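Local atomic coordinates of DUF4974 domain-containing protein (Parabacteroides distasonis, PDB entry 4M0N), a protein that probably antagonises a sigma factor as a membrane-attached FecR-type regulator, of which this chain is the part made up of the FecR and FecR C-terminal regions. Residues T165-V170 against D192-E197; I182-N187 against I225-T230; F70-D75 against V89-A94. The protein carries 1 engineered substitution. All coordinates share one frame; numbering follows the deposited sequence. Where two conformers were deposited one is given.

Interaction 1: T165-V170 against D192-E197; sequences TPISSV and DYIYGE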
ATOM      1  N   THR A 165       0.921  -8.504 -10.079  1.00 30.14           N
ATOM      2  CA  THR A 165       1.213  -7.116  -9.842  1.00 28.28           C
ATOM      3  C   THR A 165       1.993  -6.574 -11.016  1.00 29.94           C
ATOM      4  O   THR A 165       2.964  -7.197 -11.442  1.00 29.58           O
ATOM      5  CB  THR A 165       2.054  -6.949  -8.562  1.00 26.47           C
ATOM      6  OG1 THR A 165       1.337  -7.523  -7.472  1.00 29.16           O
ATOM      7  CG2 THR A 165       2.327  -5.496  -8.278  1.00 29.00           C
ATOM      8  N   PRO A 166       1.590  -5.410 -11.553  1.00 29.41           N
ATOM      9  CA  PRO A 166       2.379  -4.857 -12.646  1.00 31.12           C
ATOM     10  C   PRO A 166       3.808  -4.517 -12.207  1.00 32.88           C
ATOM     11  O   PRO A 166       3.996  -4.012 -11.103  1.00 28.50           O
ATOM     12  CB  PRO A 166       1.625  -3.577 -13.009  1.00 33.60           C
ATOM     13  CG  PRO A 166       0.236  -3.808 -12.535  1.00 35.10           C
ATOM     14  CD  PRO A 166       0.378  -4.616 -11.293  1.00 32.42           C
ATOM     15  N   ILE A 167       4.776  -4.790 -13.079  1.00 32.68           N
ATOM     16  CA  ILE A 167       6.198  -4.526 -12.797  1.00 31.29           C
ATOM     17  C   ILE A 167       6.442  -3.064 -12.382  1.00 31.03           C
ATOM     18  O   ILE A 167       7.229  -2.813 -11.478  1.00 27.19           O
ATOM     19  CB  ILE A 167       7.124  -4.999 -13.958  1.00 35.47           C
ATOM     20  CG1 ILE A 167       8.611  -4.855 -13.601  1.00 32.68           C
ATOM     21  CG2 ILE A 167       6.837  -4.251 -15.256  1.00 34.90           C
ATOM     22  CD1 ILE A 167       9.060  -5.641 -12.393  1.00 34.85           C
ATOM     23  N   SER A 168       5.728  -2.110 -12.975  1.00 31.16           N
ATOM     24  CA  SER A 168       5.920  -0.698 -12.604  1.00 34.29           C
ATOM     25  C   SER A 168       5.568  -0.474 -11.140  1.00 31.21           C
ATOM     26  O   SER A 168       6.232   0.290 -10.434  1.00 28.83           O
ATOM     27  CB  SER A 168       5.088   0.237 -13.498  1.00 40.14           C
ATOM     28  OG  SER A 168       3.746  -0.217 -13.626  1.00 41.60           O
ATOM     29  N   SER A 169       4.512  -1.137 -10.680  1.00 29.36           N
ATOM     30  CA  SER A 169       4.107  -1.030  -9.291  0.50 27.16           C
ATOM     31  C   SER A 169       5.095  -1.759  -8.380  1.00 26.07           C
ATOM     32  O   SER A 169       5.457  -1.251  -7.341  1.00 24.91           O
ATOM     33  CB  SER A 169       2.688  -1.577  -9.083  0.50 28.09           C
ATOM     34  OG  SER A 169       1.754  -0.837  -9.857  0.50 31.63           O
ATOM     35  N   VAL A 170       5.505  -2.956  -8.772  1.00 23.38           N
ATOM     36  CA  VAL A 170       6.548  -3.699  -8.049  1.00 23.46           C
ATOM     37  C   VAL A 170       7.763  -2.802  -7.811  1.00 21.64           C
ATOM     38  O   VAL A 170       8.284  -2.734  -6.700  1.00 20.68           O
ATOM     39  CB  VAL A 170       6.979  -4.957  -8.845  1.00 24.42           C
ATOM     40  CG1 VAL A 170       8.273  -5.538  -8.307  1.00 30.33           C
ATOM     41  CG2 VAL A 170       5.869  -6.008  -8.811  1.00 24.32           C
ATOM     42  N   ASP A 192       5.096  -6.724 -17.913  1.00 40.24           N
ATOM     43  CA  ASP A 192       5.065  -7.930 -17.091  1.00 37.83           C
ATOM     44  C   ASP A 192       4.160  -7.784 -15.861  1.00 33.14           C
ATOM     45  O   ASP A 192       3.979  -6.696 -15.315  1.00 31.11           O
ATOM     46  CB  ASP A 192       6.472  -8.298 -16.631  1.00 38.16           C
ATOM     47  CG  ASP A 192       7.475  -8.309 -17.767  1.00 40.92           C
ATOM     48  OD1 ASP A 192       7.829  -7.212 -18.257  1.00 41.24           O
ATOM     49  OD2 ASP A 192       7.914  -9.413 -18.156  1.00 38.13           O
ATOM     50  N   TYR A 193       3.599  -8.915 -15.447  1.00 35.57           N
ATOM     51  CA  TYR A 193       2.871  -9.000 -14.191  1.00 36.49           C
ATOM     52  C   TYR A 193       3.624  -9.975 -13.289  1.00 35.38           C
ATOM     53  O   TYR A 193       4.058 -11.048 -13.736  1.00 35.81           O
ATOM     54  CB  TYR A 193       1.436  -9.462 -14.442  1.00 37.95           C
ATOM     55  CG  TYR A 193       0.630  -8.452 -15.223  1.00 38.19           C
ATOM     56  CD1 TYR A 193       0.259  -7.247 -14.641  1.00 40.59           C
ATOM     57  CD2 TYR A 193       0.249  -8.694 -16.547  1.00 42.98           C
ATOM     58  CE1 TYR A 193      -0.460  -6.304 -15.345  1.00 40.94           C
ATOM     59  CE2 TYR A 193      -0.479  -7.754 -17.263  1.00 42.15           C
ATOM     60  CZ  TYR A 193      -0.832  -6.565 -16.658  1.00 44.45           C
ATOM     61  OH  TYR A 193      -1.558  -5.614 -17.332  1.00 51.69           O
ATOM     62  N   ILE A 194       3.808  -9.586 -12.030  1.00 29.49           N
ATOM     63  CA  ILE A 194       4.646 -10.337 -11.118  1.00 30.42           C
ATOM     64  C   ILE A 194       3.835 -11.109 -10.089  1.00 27.98           C
ATOM     65  O   ILE A 194       2.821 -10.611  -9.560  1.00 28.68           O
ATOM     66  CB  ILE A 194       5.632  -9.406 -10.390  1.00 30.98           C
ATOM     67  CG1 ILE A 194       6.394  -8.536 -11.400  1.00 32.29           C
ATOM     68  CG2 ILE A 194       6.573 -10.189  -9.489  1.00 33.91           C
ATOM     69  CD1 ILE A 194       7.243  -9.284 -12.399  1.00 33.00           C
ATOM     70  N   TYR A 195       4.298 -12.323  -9.814  1.00 32.43           N
ATOM     71  CA  TYR A 195       3.723 -13.187  -8.789  1.00 36.44           C
ATOM     72  C   TYR A 195       4.821 -13.599  -7.824  1.00 37.87           C
ATOM     73  O   TYR A 195       5.962 -13.826  -8.233  1.00 37.17           O
ATOM     74  CB  TYR A 195       3.133 -14.459  -9.418  1.00 39.43           C
ATOM     75  CG  TYR A 195       2.008 -14.207 -10.397  1.00 40.16           C
ATOM     76  CD1 TYR A 195       2.270 -13.806 -11.708  1.00 40.38           C
ATOM     77  CD2 TYR A 195       0.682 -14.385 -10.016  1.00 41.21           C
ATOM     78  CE1 TYR A 195       1.243 -13.581 -12.606  1.00 40.36           C
ATOM     79  CE2 TYR A 195      -0.358 -14.166 -10.906  1.00 40.15           C
ATOM     80  CZ  TYR A 195      -0.077 -13.758 -12.195  1.00 44.71           C
ATOM     81  OH  TYR A 195      -1.121 -13.541 -13.076  1.00 48.51           O
ATOM     82  N   GLY A 196       4.467 -13.720  -6.551  1.00 37.64           N
ATOM     83  CA  GLY A 196       5.377 -14.295  -5.565  1.00 34.64           C
ATOM     84  C   GLY A 196       5.294 -13.651  -4.202  1.00 30.94           C
ATOM     85  O   GLY A 196       4.717 -12.586  -4.035  1.00 32.90           O
ATOM     86  N   GLU A 197       5.848 -14.352  -3.221  1.00 31.84           N
ATOM     87  CA  GLU A 197       5.920 -13.897  -1.847  1.00 29.52           C
ATOM     88  C   GLU A 197       7.367 -13.993  -1.458  1.00 29.04           C
ATOM     89  O   GLU A 197       8.000 -15.015  -1.703  1.00 30.43           O
ATOM     90  CB  GLU A 197       5.119 -14.805  -0.911  1.00 33.04           C
ATOM     91  CG  GLU A 197       3.621 -14.732  -1.089  1.00 35.42           C
ATOM     92  CD  GLU A 197       2.926 -15.784  -0.271  1.00 42.52           C
ATOM     93  OE1 GLU A 197       3.070 -15.739   0.967  1.00 37.09           O
ATOM     94  OE2 GLU A 197       2.266 -16.661  -0.875  1.00 48.07           O
TER
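Thr165 and Ile194 form an antiparallel hydrogen-bonded pair, each amide donating to the other's carbonyl, and one residue on Pro166 faces Tyr193 in a non-hydrogen-bonded pair. The bond from Ile194 N to Thr165 O is short, 2.6 Å, while Thr165 N reaches Ile194 O at 2.9 Å on a lone pair in the carbonyl plane. A third bond, Ile167 N to Asp192 O at 3.0 Å, carries the pairing past the end of the strand: Pro166 is the N-cap, and the first helical amide is satisfied by Asp192 O of the paired segment. The two faces of the ribbon differ sharply. On one, the proline ring and the Tyr193 ring meet obliquely, Pro166 CG lying 3.8 Å from Tyr193 CE1, and Arg164 adds a cation-pi contact to the same tyrosine. On the other, Ile194 turns into the interior. Its CG1 stands beside its own backbone N (chi1 -52°), which brings it to 3.7 Å from Val170 CG2, the two side chains crossing at about a right angle. Ile167 sends CG1 away from its backbone N (chi1 -174°), so that its terminal CD1 comes to 4.1 Å from Ile194 CG1, while its CG2 branch rests over the Asp192 backbone. Replacing Ile167 with alanine removes both CD1 and the CG2 branch, which would probably open a gap between Ile194 CD1 and the Asp192 backbone and leave Ile194 packed on Val170 alone of these two helix residues. Thr214 of helix 203-214 also touches Ile194, and Ile210 touches Val170. The arrangement is a strand-to-helix junction of the FecR C-terminal region, in which strand 159-166 of a two-stranded antiparallel ribbon runs directly into helix 167-178, strand 193-199 being its partner.

Interaction 2: I182-N187 against I225-T230; sequences IVLDPN and IVLYKT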
ATOM      1  N   ILE A 182      15.282   2.782  -8.525  1.00 30.55           N
ATOM      2  CA  ILE A 182      15.239   1.762  -9.540  1.00 30.09           C
ATOM      3  C   ILE A 182      14.464   2.329 -10.710  1.00 30.80           C
ATOM      4  O   ILE A 182      13.342   2.774 -10.535  1.00 29.27           O
ATOM      5  CB  ILE A 182      14.520   0.492  -9.066  1.00 27.96           C
ATOM      6  CG1 ILE A 182      15.214  -0.120  -7.852  1.00 30.00           C
ATOM      7  CG2 ILE A 182      14.424  -0.518 -10.203  1.00 31.13           C
ATOM      8  CD1 ILE A 182      14.385  -1.222  -7.205  1.00 28.28           C
ATOM      9  N   VAL A 183      15.079   2.292 -11.885  1.00 32.65           N
ATOM     10  CA  VAL A 183      14.478   2.807 -13.109  1.00 37.75           C
ATOM     11  C   VAL A 183      14.384   1.688 -14.153  1.00 40.73           C
ATOM     12  O   VAL A 183      15.183   0.754 -14.146  1.00 38.91           O
ATOM     13  CB  VAL A 183      15.304   3.992 -13.663  1.00 40.53           C
ATOM     14  CG1 VAL A 183      15.536   5.026 -12.572  1.00 42.97           C
ATOM     15  CG2 VAL A 183      16.641   3.528 -14.229  1.00 45.39           C
ATOM     16  N   LEU A 184      13.389   1.799 -15.030  1.00 41.94           N
ATOM     17  CA  LEU A 184      13.202   0.882 -16.153  1.00 46.27           C
ATOM     18  C   LEU A 184      13.882   1.460 -17.379  1.00 45.85           C
ATOM     19  O   LEU A 184      13.697   2.642 -17.679  1.00 44.92           O
ATOM     20  CB  LEU A 184      11.704   0.702 -16.444  1.00 46.40           C
ATOM     21  CG  LEU A 184      10.890  -0.036 -15.380  1.00 49.80           C
ATOM     22  CD1 LEU A 184       9.391   0.134 -15.592  1.00 47.79           C
ATOM     23  CD2 LEU A 184      11.269  -1.510 -15.378  1.00 53.39           C
ATOM     24  N   ASP A 185      14.684   0.639 -18.066  1.00 45.56           N
ATOM     25  CA  ASP A 185      15.251   0.994 -19.364  1.00 47.45           C
ATOM     26  C   ASP A 185      14.126   1.553 -20.250  1.00 47.07           C
ATOM     27  O   ASP A 185      13.148   0.855 -20.512  1.00 47.21           O
ATOM     28  CB  ASP A 185      15.892  -0.255 -20.010  1.00 46.90           C
ATOM     29  CG  ASP A 185      16.580   0.033 -21.338  1.00 48.98           C
ATOM     30  OD1 ASP A 185      16.374   1.109 -21.921  1.00 47.73           O
ATOM     31  OD2 ASP A 185      17.330  -0.845 -21.815  1.00 57.24           O
ATOM     32  N   PRO A 186      14.257   2.814 -20.708  1.00 55.76           N
ATOM     33  CA  PRO A 186      13.182   3.427 -21.498  1.00 55.30           C
ATOM     34  C   PRO A 186      13.009   2.838 -22.902  1.00 54.72           C
ATOM     35  O   PRO A 186      11.965   3.052 -23.518  1.00 59.69           O
ATOM     36  CB  PRO A 186      13.624   4.889 -21.596  1.00 55.42           C
ATOM     37  CG  PRO A 186      15.115   4.805 -21.603  1.00 60.51           C
ATOM     38  CD  PRO A 186      15.427   3.710 -20.613  1.00 59.44           C
ATOM     39  N   ASN A 187      14.017   2.118 -23.398  1.00 49.83           N
ATOM     40  CA  ASN A 187      13.947   1.473 -24.713  1.00 54.04           C
ATOM     41  C   ASN A 187      13.426   0.040 -24.694  1.00 49.07           C
ATOM     42  O   ASN A 187      13.509  -0.652 -25.701  1.00 47.35           O
ATOM     43  CB  ASN A 187      15.329   1.463 -25.370  1.00 58.12           C
ATOM     44  CG  ASN A 187      15.890   2.855 -25.576  1.00 63.42           C
ATOM     45  OD1 ASN A 187      15.145   3.831 -25.679  1.00 68.37           O
ATOM     46  ND2 ASN A 187      17.209   2.953 -25.638  1.00 66.87           N
ATOM     47  N   ILE A 225      19.733   1.668  -9.797  1.00 37.38           N
ATOM     48  CA  ILE A 225      19.593   0.360 -10.408  1.00 35.43           C
ATOM     49  C   ILE A 225      18.712   0.524 -11.633  1.00 35.40           C
ATOM     50  O   ILE A 225      17.639   1.124 -11.555  1.00 33.72           O
ATOM     51  CB  ILE A 225      18.980  -0.698  -9.465  1.00 34.86           C
ATOM     52  CG1 ILE A 225      19.931  -0.988  -8.309  1.00 35.85           C
ATOM     53  CG2 ILE A 225      18.692  -1.988 -10.226  1.00 35.15           C
ATOM     54  CD1 ILE A 225      19.370  -1.945  -7.291  1.00 35.34           C
ATOM     55  N   VAL A 226      19.179  -0.017 -12.756  1.00 34.56           N
ATOM     56  CA  VAL A 226      18.452   0.029 -14.031  1.00 35.14           C
ATOM     57  C   VAL A 226      18.015  -1.377 -14.428  1.00 34.50           C
ATOM     58  O   VAL A 226      18.818  -2.303 -14.422  1.00 35.89           O
ATOM     59  CB  VAL A 226      19.335   0.600 -15.152  1.00 38.50           C
ATOM     60  CG1 VAL A 226      18.564   0.645 -16.469  1.00 42.08           C
ATOM     61  CG2 VAL A 226      19.861   1.984 -14.773  1.00 38.64           C
ATOM     62  N   LEU A 227      16.736  -1.538 -14.749  1.00 33.99           N
ATOM     63  CA  LEU A 227      16.206  -2.827 -15.184  1.00 34.57           C
ATOM     64  C   LEU A 227      16.153  -2.841 -16.694  1.00 35.50           C
ATOM     65  O   LEU A 227      15.880  -1.812 -17.317  1.00 35.00           O
ATOM     66  CB  LEU A 227      14.798  -3.072 -14.637  1.00 33.92           C
ATOM     67  CG  LEU A 227      14.640  -3.120 -13.116  1.00 35.06           C
ATOM     68  CD1 LEU A 227      13.226  -3.538 -12.713  1.00 33.11           C
ATOM     69  CD2 LEU A 227      15.667  -4.054 -12.481  1.00 34.69           C
ATOM     70  N   TYR A 228      16.437  -3.998 -17.281  1.00 35.27           N
ATOM     71  CA  TYR A 228      16.475  -4.113 -18.730  1.00 36.49           C
ATOM     72  C   TYR A 228      16.177  -5.542 -19.179  1.00 38.49           C
ATOM     73  O   TYR A 228      15.914  -6.422 -18.351  1.00 36.06           O
ATOM     74  CB  TYR A 228      17.820  -3.616 -19.261  1.00 38.01           C
ATOM     75  CG  TYR A 228      18.978  -4.497 -18.901  1.00 37.94           C
ATOM     76  CD1 TYR A 228      19.574  -4.434 -17.641  1.00 36.25           C
ATOM     77  CD2 TYR A 228      19.510  -5.390 -19.841  1.00 40.07           C
ATOM     78  CE1 TYR A 228      20.653  -5.256 -17.323  1.00 37.90           C
ATOM     79  CE2 TYR A 228      20.575  -6.208 -19.533  1.00 40.48           C
ATOM     80  CZ  TYR A 228      21.145  -6.145 -18.280  1.00 39.26           C
ATOM     81  OH  TYR A 228      22.196  -6.985 -18.018  1.00 40.48           O
ATOM     82  N   LYS A 229      16.160  -5.739 -20.499  1.00 39.86           N
ATOM     83  CA  LYS A 229      15.956  -7.053 -21.114  1.00 40.78           C
ATOM     84  C   LYS A 229      16.936  -7.172 -22.267  1.00 45.74           C
ATOM     85  O   LYS A 229      17.466  -6.169 -22.736  1.00 47.96           O
ATOM     86  CB  LYS A 229      14.520  -7.221 -21.648  1.00 38.73           C
ATOM     87  CG  LYS A 229      13.455  -7.379 -20.577  1.00 37.22           C
ATOM     88  CD  LYS A 229      12.039  -7.464 -21.151  1.00 37.52           C
ATOM     89  CE  LYS A 229      10.996  -7.510 -20.036  1.00 37.15           C
ATOM     90  NZ  LYS A 229       9.583  -7.466 -20.524  1.00 37.96           N
ATOM     91  N   THR A 230      17.161  -8.409 -22.701  1.00 50.70           N
ATOM     92  CA  THR A 230      17.989  -8.724 -23.877  1.00 55.84           C
ATOM     93  C   THR A 230      17.612 -10.109 -24.419  1.00 61.29           C
ATOM     94  O   THR A 230      17.290 -11.012 -23.648  1.00 63.60           O
ATOM     95  CB  THR A 230      19.497  -8.726 -23.539  1.00 59.73           C
ATOM     96  OG1 THR A 230      19.692  -9.297 -22.239  1.00 54.93           O
ATOM     97  CG2 THR A 230      20.088  -7.306 -23.568  1.00 62.00           C
TER
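Leu227 shows how one side chain can serve two partners on a neighbouring parallel strand. Its CB lies 3.9 Å from Leu184 CD2, with the carbonyl O of Val183 equally near. CG, set beside the backbone N and anti to the carbonyl carbon (chi1 -61°), reaches Ile182 CG2 at 3.9 Å. At the tip, CD1 returns to Leu184 CD2 and also nears Ile182 CG2, so the leucine bridges Ile182 and Leu184, the two residues of strand 182-184 on its face of the sheet. Beside it Ile182 and Ile225 lie side by side and point the same way. The reverse face is carried by Val183 and Val226, whose CG2 methyls approach to 3.6 Å. Beneath these side chains the backbones are joined in parallel register, the strand segments diverging by 29°. Val183 N donates to Ile225 O, Val183 O accepts from Leu227 N, and Asp185 N then donates to Leu227 O, all three bonds being 2.8 Å long. There the first strand ends: Asp185 OD1 receives Asn187 N at 3.0 Å from above the carboxylate plane, an Asx turn that leads the chain away, while OD2 passes 3.8 Å from Tyr228 CB. Ile171 of helix 167-178 packs on Ile182, Leu184 and Leu227, and Leu207 of helix 203-214 also touches Leu227. Strand 182-184 is an edge of a three-stranded mixed sheet, strand 224-228 its centre and strand 217-221 the far edge, with both helices against the face bearing Leu227.

Interaction 3: F70-D75 against V89-A94; sequences FNVMRD and VKVLGA. Engineered in segment 89-94: Ala94 (natural residue Thr).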
ATOM      1  N   PHE A  70      -4.422  -0.128   9.487  1.00 13.70           N
ATOM      2  CA  PHE A  70      -5.191   0.349  10.610  1.00 14.52           C
ATOM      3  C   PHE A  70      -5.877  -0.796  11.359  1.00 14.68           C
ATOM      4  O   PHE A  70      -6.542  -1.626  10.741  1.00 16.87           O
ATOM      5  CB  PHE A  70      -6.279   1.285  10.097  1.00 15.31           C
ATOM      6  CG  PHE A  70      -5.750   2.508   9.442  1.00 14.29           C
ATOM      7  CD1 PHE A  70      -5.368   2.468   8.118  1.00 14.15           C
ATOM      8  CD2 PHE A  70      -5.641   3.692  10.151  1.00 15.16           C
ATOM      9  CE1 PHE A  70      -4.849   3.593   7.519  1.00 16.60           C
ATOM     10  CE2 PHE A  70      -5.122   4.819   9.574  1.00 15.72           C
ATOM     11  CZ  PHE A  70      -4.720   4.763   8.248  1.00 16.61           C
ATOM     12  N   ASN A  71      -5.703  -0.845  12.673  1.00 16.61           N
ATOM     13  CA  ASN A  71      -6.505  -1.737  13.491  1.00 17.89           C
ATOM     14  C   ASN A  71      -7.348  -0.833  14.366  1.00 18.81           C
ATOM     15  O   ASN A  71      -6.898  -0.366  15.413  1.00 18.22           O
ATOM     16  CB  ASN A  71      -5.625  -2.665  14.306  1.00 19.50           C
ATOM     17  CG  ASN A  71      -6.422  -3.704  15.067  1.00 25.50           C
ATOM     18  OD1 ASN A  71      -7.608  -3.580  15.233  1.00 26.61           O
ATOM     19  ND2 ASN A  71      -5.744  -4.716  15.565  1.00 34.96           N
ATOM     20  N   VAL A  72      -8.562  -0.552  13.889  1.00 20.21           N
ATOM     21  CA  VAL A  72      -9.422   0.435  14.503  1.00 19.62           C
ATOM     22  C   VAL A  72     -10.226  -0.086  15.677  1.00 25.82           C
ATOM     23  O   VAL A  72     -10.988  -1.022  15.543  1.00 25.22           O
ATOM     24  CB  VAL A  72     -10.380   1.079  13.469  1.00 19.09           C
ATOM     25  CG1 VAL A  72     -11.337   2.057  14.167  1.00 20.10           C
ATOM     26  CG2 VAL A  72      -9.571   1.798  12.410  1.00 19.90           C
ATOM     27  N   MET A  73     -10.029   0.569  16.823  1.00 29.36           N
ATOM     28  CA  MET A  73     -10.808   0.337  18.024  1.00 29.11           C
ATOM     29  C   MET A  73     -12.296   0.598  17.796  1.00 32.11           C
ATOM     30  O   MET A  73     -12.680   1.646  17.304  1.00 27.98           O
ATOM     31  CB  MET A  73     -10.270   1.243  19.126  1.00 31.17           C
ATOM     32  CG  MET A  73      -9.071   0.669  19.860  1.00 36.06           C
ATOM     33  SD  MET A  73      -9.512  -0.634  21.051  1.00 43.76           S
ATOM     34  CE  MET A  73     -11.055  -0.041  21.672  1.00 37.69           C
ATOM     35  N   ARG A  74     -13.132  -0.378  18.155  1.00 31.80           N
ATOM     36  CA  ARG A  74     -14.535  -0.299  17.848  1.00 35.71           C
ATOM     37  C   ARG A  74     -15.142   0.820  18.665  1.00 39.27           C
ATOM     38  O   ARG A  74     -14.993   0.870  19.881  1.00 44.15           O
ATOM     39  CB  ARG A  74     -15.271  -1.613  18.118  1.00 42.79           C
ATOM     40  CG  ARG A  74     -16.713  -1.571  17.631  1.00 44.32           C
ATOM     41  CD  ARG A  74     -17.414  -2.916  17.734  1.00 49.28           C
ATOM     42  NE  ARG A  74     -18.673  -2.865  16.995  1.00 53.26           N
ATOM     43  CZ  ARG A  74     -18.803  -3.048  15.681  1.00 53.50           C
ATOM     44  NH1 ARG A  74     -17.755  -3.338  14.921  1.00 50.16           N
ATOM     45  NH2 ARG A  74     -20.004  -2.956  15.121  1.00 59.34           N
ATOM     46  N   ASP A  75     -15.752   1.752  17.950  1.00 45.39           N
ATOM     47  CA  ASP A  75     -16.650   2.721  18.531  1.00 41.61           C
ATOM     48  C   ASP A  75     -17.795   2.879  17.536  1.00 43.02           C
ATOM     49  O   ASP A  75     -17.671   3.589  16.540  1.00 38.62           O
ATOM     50  CB  ASP A  75     -15.932   4.041  18.794  1.00 40.32           C
ATOM     51  CG  ASP A  75     -16.744   4.981  19.657  1.00 40.46           C
ATOM     52  OD1 ASP A  75     -17.988   4.917  19.604  1.00 40.80           O
ATOM     53  OD2 ASP A  75     -16.140   5.803  20.365  1.00 45.86           O
ATOM     54  N   VAL A  89     -12.216   5.863   3.648  1.00 14.08           N
ATOM     55  CA  VAL A  89     -12.475   4.532   4.137  1.00 14.67           C
ATOM     56  C   VAL A  89     -13.072   4.680   5.524  1.00 16.09           C
ATOM     57  O   VAL A  89     -12.419   5.206   6.440  1.00 17.41           O
ATOM     58  CB  VAL A  89     -11.184   3.703   4.182  1.00 15.83           C
ATOM     59  CG1 VAL A  89     -11.481   2.310   4.688  1.00 16.33           C
ATOM     60  CG2 VAL A  89     -10.518   3.723   2.813  1.00 17.76           C
ATOM     61  N   LYS A  90     -14.299   4.184   5.686  1.00 14.89           N
ATOM     62  CA  LYS A  90     -15.094   4.424   6.893  1.00 17.90           C
ATOM     63  C   LYS A  90     -15.403   3.128   7.620  1.00 17.40           C
ATOM     64  O   LYS A  90     -15.877   2.166   7.000  1.00 18.39           O
ATOM     65  CB  LYS A  90     -16.362   5.094   6.448  1.00 20.17           C
ATOM     66  CG  LYS A  90     -17.273   5.546   7.554  1.00 24.75           C
ATOM     67  CD  LYS A  90     -18.435   6.313   6.942  1.00 31.98           C
ATOM     68  CE  LYS A  90     -19.294   6.931   8.021  1.00 40.35           C
ATOM     69  NZ  LYS A  90     -19.940   5.880   8.855  1.00 49.95           N
ATOM     70  N   VAL A  91     -15.093   3.065   8.907  1.00 16.56           N
ATOM     71  CA  VAL A  91     -15.373   1.878   9.661  1.00 17.77           C
ATOM     72  C   VAL A  91     -15.933   2.250  11.029  1.00 19.70           C
ATOM     73  O   VAL A  91     -15.780   3.390  11.490  1.00 20.04           O
ATOM     74  CB  VAL A  91     -14.155   0.946   9.856  1.00 18.75           C
ATOM     75  CG1 VAL A  91     -13.462   0.622   8.535  1.00 16.89           C
ATOM     76  CG2 VAL A  91     -13.170   1.503  10.872  1.00 17.39           C
ATOM     77  N   LEU A  92     -16.530   1.268  11.693  1.00 22.11           N
ATOM     78  CA  LEU A  92     -16.802   1.400  13.120  1.00 23.22           C
ATOM     79  C   LEU A  92     -15.740   0.688  13.957  1.00 22.47           C
ATOM     80  O   LEU A  92     -15.334   1.157  15.013  1.00 26.13           O
ATOM     81  CB  LEU A  92     -18.175   0.831  13.442  1.00 24.05           C
ATOM     82  CG  LEU A  92     -19.340   1.383  12.633  1.00 27.62           C
ATOM     83  CD1 LEU A  92     -20.623   0.711  13.122  1.00 30.16           C
ATOM     84  CD2 LEU A  92     -19.457   2.889  12.769  1.00 29.04           C
ATOM     85  N   GLY A  93     -15.319  -0.468  13.473  1.00 25.22           N
ATOM     86  CA  GLY A  93     -14.283  -1.260  14.120  1.00 26.46           C
ATOM     87  C   GLY A  93     -13.896  -2.273  13.082  1.00 24.88           C
ATOM     88  O   GLY A  93     -14.723  -3.040  12.655  1.00 27.43           O
ATOM     89  N   ALA A  94     -12.655  -2.221  12.613  1.00 18.86           N
ATOM     90  CA  ALA A  94     -12.169  -3.129  11.581  1.00 18.17           C
ATOM     91  C   ALA A  94     -10.665  -3.005  11.490  1.00 16.46           C
ATOM     92  O   ALA A  94     -10.106  -2.028  11.988  1.00 16.55           O
ATOM     93  CB  ALA A  94     -12.768  -2.770  10.235  1.00 18.87           C
TER
HETATM   94  O   HOH W   1     -16.767  -4.449  11.913  1.00 30.28           O
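Val72 and Asp75 bond through their amides to the turn after strand 88-91, and Val72 and Arg74 add side-chain contacts. Val72 N donates to Ala94 O at 2.9 Å, and Asp75 N to Leu92 O at 3.0 Å, which also receives a CA-H contact from Arg74. Between these bonds the segments come close, Arg74 CA and Gly93 CA being 3.9 Å apart; a CB on Gly93 would fall a clashing 2.8 Å from Arg74 CB. On the interior side, Val72 CG1 lies anti to the backbone N (chi1 177°) and meets Val91 CG2 at 3.8 Å. Outside, the extended Arg74 chain brings one face of its guanidinium, near its rim, to Leu92 CB, and a water at its edge bonds Gly93 O at 2.6 Å and, weakly, Arg74 NH1. Further out, Glu76 forms a salt bridge with Arg74 NH2, and Arg60 donates to both Leu92 O and Met73 O. Phe80 and Phe96 pack against both Val72 and Val91. Ala94 is an engineered replacement of threonine. The arrangement is a crossing between two packed beta sheets of the FecR region, the chain leaving strand 88-91 and turning through Gly93 into strand 94-100 of the other sheet, alongside strand 67-72.

Overall arrangement
Interactions 1 and 2 belong to the FecR C-terminal region and interaction 3 to the FecR region, on the other side of the chain's centre, about 41 Å from interaction 2 between centres. Interaction 1 contains the first turn of helix 167-178, and the same helix packs on interaction 2 through Ile171; the salt bridge between Asp192 and Lys229 joins them directly. All three mix buried and accessible residues. Interaction 2 is parallel pairing with aliphatic side chains on both faces, interaction 1 an antiparallel ribbon with a proline-tyrosine face and a face where Ile194 meets the helix, and interaction 3 a mostly backbone contact with a valine pair inside and an exposed arginine, paired with Glu76, outside.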